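Local coordinates for protein carbon monoxide dehydrogenase (Thermococcus sp. AM4, PDB 6T7J) that probably catalyses the ferredoxin-linked oxidation of carbon monoxide to carbon dioxide at an iron-sulfur cluster C, which lacks nickel in this structure, at residues A[444-449]-A[547-552]; A[463-468]-A[612-617]. All blocks are in the same frame, centred on the assembly; numbering follows the deposited sequence.

Contact 1. Residues A[444-449]-A[547-552]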
loop_
_atom_site.group_PDB
_atom_site.type_symbol
_atom_site.label_atom_id
_atom_site.label_comp_id
_atom_site.label_asym_id
_atom_site.label_seq_id
_atom_site.Cartn_x
_atom_site.Cartn_y
_atom_site.Cartn_z
ATOM N N GLY A 444 -21.656 11.580 29.101
ATOM C CA GLY A 444 -21.231 10.611 28.116
ATOM C C GLY A 444 -19.774 10.262 28.309
ATOM O O GLY A 444 -19.154 10.636 29.305
ATOM N N ILE A 445 -19.237 9.528 27.339
ATOM C CA ILE A 445 -17.835 9.132 27.328
ATOM C C ILE A 445 -17.227 9.585 26.010
ATOM O O ILE A 445 -17.868 9.499 24.959
ATOM C CB ILE A 445 -17.667 7.609 27.508
ATOM C CG1 ILE A 445 -18.457 7.126 28.726
ATOM C CG2 ILE A 445 -16.195 7.241 27.639
ATOM C CD1 ILE A 445 -18.733 5.647 28.720
ATOM N N VAL A 446 -15.997 10.083 26.065
ATOM C CA VAL A 446 -15.289 10.505 24.863
ATOM C C VAL A 446 -13.887 9.917 24.880
ATOM O O VAL A 446 -13.155 10.064 25.866
ATOM C CB VAL A 446 -15.234 12.038 24.726
ATOM C CG1 VAL A 446 -14.315 12.430 23.576
ATOM C CG2 VAL A 446 -16.629 12.592 24.497
ATOM N N GLY A 447 -13.519 9.248 23.790
ATOM C CA GLY A 447 -12.168 8.762 23.610
ATOM C C GLY A 447 -11.310 9.739 22.833
ATOM O O GLY A 447 -11.635 10.104 21.700
ATOM N N ILE A 448 -10.214 10.178 23.440
ATOM C CA ILE A 448 -9.269 11.090 22.812
ATOM C C ILE A 448 -7.980 10.329 22.526
ATOM O O ILE A 448 -7.420 9.664 23.410
ATOM C CB ILE A 448 -9.016 12.334 23.678
ATOM C CG1 ILE A 448 -10.321 12.789 24.340
ATOM C CG2 ILE A 448 -8.472 13.456 22.821
ATOM C CD1 ILE A 448 -10.175 14.031 25.195
ATOM N N VAL A 449 -7.531 10.404 21.278
ATOM C CA VAL A 449 -6.401 9.645 20.770
ATOM C C VAL A 449 -5.608 10.551 19.838
ATOM O O VAL A 449 -5.990 11.695 19.579
ATOM C CB VAL A 449 -6.847 8.368 20.025
ATOM C CG1 VAL A 449 -7.763 7.516 20.900
ATOM C CG2 VAL A 449 -7.548 8.735 18.725
ATOM N N PRO A 547 -24.373 7.889 23.949
ATOM C CA PRO A 547 -23.917 9.285 24.122
ATOM C C PRO A 547 -22.397 9.325 24.259
ATOM O O PRO A 547 -21.818 9.357 25.345
ATOM C CB PRO A 547 -24.637 9.719 25.400
ATOM C CG PRO A 547 -24.817 8.455 26.174
ATOM C CD PRO A 547 -25.019 7.358 25.162
ATOM N N ALA A 548 -21.720 9.305 23.113
ATOM C CA ALA A 548 -20.272 9.179 23.102
ATOM C C ALA A 548 -19.704 9.854 21.865
ATOM O O ALA A 548 -20.420 10.139 20.901
ATOM C CB ALA A 548 -19.836 7.709 23.151
ATOM N N ALA A 549 -18.397 10.101 21.908
ATOM C CA ALA A 549 -17.679 10.691 20.790
ATOM C C ALA A 549 -16.216 10.276 20.870
ATOM O O ALA A 549 -15.750 9.753 21.883
ATOM C CB ALA A 549 -17.812 12.217 20.776
ATOM N N GLY A 550 -15.498 10.499 19.771
ATOM C CA GLY A 550 -14.065 10.319 19.751
ATOM C C GLY A 550 -13.405 11.552 19.166
ATOM O O GLY A 550 -14.047 12.367 18.509
ATOM N N SER A 551 -12.103 11.679 19.411
ATOM C CA SER A 551 -11.405 12.857 18.913
ATOM C C SER A 551 -9.921 12.568 18.737
ATOM O O SER A 551 -9.310 11.880 19.559
ATOM C CB SER A 551 -11.589 14.050 19.856
ATOM O OG SER A 551 -10.431 14.868 19.852
ATOM N N ALA A 552 -9.356 13.116 17.660
ATOM C CA ALA A 552 -7.913 13.148 17.421
ATOM C C ALA A 552 -7.516 14.611 17.259
ATOM O O ALA A 552 -7.507 15.144 16.138
ATOM C CB ALA A 552 -7.531 12.324 16.194
#

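Contact 2. Residues A[463-468]-A[612-617]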
loop_
_atom_site.group_PDB
_atom_site.type_symbol
_atom_site.label_atom_id
_atom_site.label_comp_id
_atom_site.label_asym_id
_atom_site.label_seq_id
_atom_site.Cartn_x
_atom_site.Cartn_y
_atom_site.Cartn_z
ATOM N N VAL A 463 -5.171 18.686 26.009
ATOM C CA VAL A 463 -5.514 19.015 27.387
ATOM C C VAL A 463 -6.737 19.922 27.443
ATOM O O VAL A 463 -7.595 19.765 28.318
ATOM C CB VAL A 463 -4.308 19.639 28.111
ATOM C CG1 VAL A 463 -3.802 20.866 27.374
ATOM C CG2 VAL A 463 -4.693 20.007 29.517
ATOM N N THR A 464 -6.847 20.880 26.517
ATOM C CA THR A 464 -7.981 21.798 26.560
ATOM C C THR A 464 -9.290 21.068 26.285
ATOM O O THR A 464 -10.293 21.302 26.972
ATOM C CB THR A 464 -7.775 22.946 25.569
ATOM O OG1 THR A 464 -6.709 23.788 26.028
ATOM C CG2 THR A 464 -9.038 23.783 25.447
ATOM N N LEU A 465 -9.301 20.164 25.300
ATOM C CA LEU A 465 -10.497 19.374 25.040
ATOM C C LEU A 465 -10.840 18.487 26.228
ATOM O O LEU A 465 -12.008 18.404 26.632
ATOM C CB LEU A 465 -10.303 18.532 23.778
ATOM C CG LEU A 465 -11.523 17.717 23.348
ATOM C CD1 LEU A 465 -12.648 18.639 22.934
ATOM C CD2 LEU A 465 -11.166 16.776 22.218
ATOM N N ALA A 466 -9.835 17.817 26.806
ATOM C CA ALA A 466 -10.097 16.972 27.968
ATOM C C ALA A 466 -10.694 17.781 29.117
ATOM O O ALA A 466 -11.663 17.346 29.756
ATOM C CB ALA A 466 -8.809 16.276 28.406
ATOM N N LYS A 467 -10.131 18.963 29.384
ATOM C CA LYS A 467 -10.625 19.821 30.457
ATOM C C LYS A 467 -12.062 20.254 30.198
ATOM O O LYS A 467 -12.926 20.152 31.079
ATOM C CB LYS A 467 -9.731 21.055 30.589
ATOM C CG LYS A 467 -8.445 20.868 31.370
ATOM C CD LYS A 467 -7.816 22.230 31.636
ATOM C CE LYS A 467 -6.308 22.153 31.768
ATOM N NZ LYS A 467 -5.889 21.688 33.118
ATOM N N GLU A 468 -12.323 20.779 28.997
ATOM C CA GLU A 468 -13.657 21.271 28.679
ATOM C C GLU A 468 -14.686 20.154 28.727
ATOM O O GLU A 468 -15.855 20.406 29.035
ATOM C CB GLU A 468 -13.659 21.936 27.302
ATOM C CG GLU A 468 -12.903 23.253 27.238
ATOM C CD GLU A 468 -13.553 24.339 28.074
ATOM O OE1 GLU A 468 -12.865 24.905 28.951
ATOM O OE2 GLU A 468 -14.750 24.626 27.857
ATOM N N LYS A 612 -14.303 24.997 20.606
ATOM C CA LYS A 612 -15.375 24.766 19.643
ATOM C C LYS A 612 -15.679 23.278 19.513
ATOM O O LYS A 612 -16.846 22.863 19.520
ATOM C CB LYS A 612 -14.987 25.348 18.283
ATOM C CG LYS A 612 -15.370 26.800 18.065
ATOM C CD LYS A 612 -15.677 27.053 16.593
ATOM C CE LYS A 612 -15.419 28.500 16.206
ATOM N NZ LYS A 612 -14.518 28.607 15.024
ATOM N N ALA A 613 -14.629 22.462 19.377
ATOM C CA ALA A 613 -14.813 21.022 19.247
ATOM C C ALA A 613 -15.446 20.433 20.499
ATOM O O ALA A 613 -16.266 19.513 20.413
ATOM C CB ALA A 613 -13.475 20.348 18.953
ATOM N N ALA A 614 -15.076 20.950 21.672
ATOM C CA ALA A 614 -15.698 20.494 22.910
ATOM C C ALA A 614 -17.188 20.795 22.916
ATOM O O ALA A 614 -17.999 19.945 23.299
ATOM C CB ALA A 614 -15.017 21.147 24.110
ATOM N N GLU A 615 -17.565 22.000 22.485
ATOM C CA GLU A 615 -18.982 22.354 22.450
ATOM C C GLU A 615 -19.745 21.479 21.462
ATOM O O GLU A 615 -20.861 21.026 21.754
ATOM C CB GLU A 615 -19.145 23.833 22.107
ATOM C CG GLU A 615 -18.926 24.756 23.293
ATOM C CD GLU A 615 -18.321 26.086 22.896
ATOM O OE1 GLU A 615 -18.769 26.664 21.882
ATOM O OE2 GLU A 615 -17.400 26.552 23.598
ATOM N N THR A 616 -19.154 21.213 20.293
ATOM C CA THR A 616 -19.827 20.367 19.308
ATOM C C THR A 616 -19.971 18.934 19.810
ATOM O O THR A 616 -21.032 18.317 19.651
ATOM C CB THR A 616 -19.075 20.384 17.978
ATOM O OG1 THR A 616 -18.861 21.738 17.560
ATOM C CG2 THR A 616 -19.875 19.651 16.910
ATOM N N ILE A 617 -18.911 18.386 20.409
ATOM C CA ILE A 617 -18.963 17.026 20.936
ATOM C C ILE A 617 -20.006 16.928 22.042
ATOM O O ILE A 617 -20.787 15.969 22.099
ATOM C CB ILE A 617 -17.566 16.597 21.424
ATOM C CG1 ILE A 617 -16.675 16.224 20.235
ATOM C CG2 ILE A 617 -17.663 15.450 22.421
ATOM C CD1 ILE A 617 -15.195 16.403 20.496
#

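Contact 1. Residues A[444-449]-A[547-552]
I445 to I448 run parallel to A548 to S551, the strand axes 4.6 Å apart and 19° off parallel. These are the first and fourth strands of a parallel six-stranded sheet of order 3-2-1-4-5-6, a Rossmann-like domain, so the pair forms its centre. Five N-H to O bonds stitch it: I445 N gives to P547 O, A549 N to I445 O, G447 N to A549 O, S551 N to G447 O (2.8 Å) and V449 N to S551 O (2.9 Å). V446, I448, A549 and S551 share one face, beneath helices 460-471 and 610-627; I445 and A548 lie on the other, against helix 525-538. With CG1 anti to the backbone N (chi1 172°), V446 sets CG1 3.5 Å from A549 O and leaves CG2 alongside A549 CB, 3.9 Å away. G447 faces G550, where backbone meets backbone. I448 CG2 rests 3.8 Å from S551 OG, a buried hydroxyl hydrogen-bonded to H575. The V449 side chain, just past the strand's C-terminal end, is about 7 Å from the broken Fe4S4 cluster at nearest atoms, and V449 O receives a CA-H contact from A552 CA at 3.2 Å.

Contact 2. Residues A[463-468]-A[612-617]
L465 CD1 lies over one face of the peptide group that joins A613 to A614, almost directly above A614 N at 3.6 Å, while the carbonyl edge of the same group is engaged within its own helix, A613 O accepting from I617 N at 2.9 Å. The other flat group, the E468 carboxylate, stays off this peptide: OE1 forms a salt bridge with K471, and OE2 makes a long, weak ion pair with R472. No hydrogen bond crosses between the two segments. L465 reaches across because CG is anti to the backbone N (chi1 -177°) and chi2 then brings CD1 up against residues 612-617 of helix 610-627, where it also meets A614 CB at 3.6 Å and, a turn further along, I617 CD1 at 4.2 Å. One methyl thus fills the dip between A613, A614 and I617. Helices 460-471 and 610-627 both cover the same face of the Rossmann-like sheet; their short segments cross at -39° with axes 9.1 Å apart, and the small A614 side chain, aimed at the facing helix, lets L465 CD1 come close to the backbone and E468 CB rest on A614 CB, 3.6 Å away. The sheet side of the interface is buried: A613 and I617 touch H575. E468 marks the more open side. It lends only its aliphatic root to the packing, for the chain bends at chi2 (-66°) and carries the carboxylate away from A614. E468 OE2 and E615 OE2 are 5.4 Å apart without touching, and R472, against which the E615 side chain also packs, probably eases their repulsion.

The two contacts lie in one Rossmann-like domain, their centres about 10 Å apart: contact 1 is the middle of the sheet, contact 2 the helix pair laid on one of its faces. Along the chain their segments alternate, strand 444-448, helix 460-471, strand 548-552, helix 610-627; the first strand is followed, after a loop that carries G450 and C451 of the cluster pocket, by helix 460-471, and the C-terminal helix returns to cover the same centre. I617 CG2 sits between the strands' side chains, 3.6 Å from A549 CB and 3.7 Å from V446 CG2; L465 CD2 reaches S551, and A466 covers I448 CD1. One continuous core therefore ties the chain's last helix to the strand leading into that pocket.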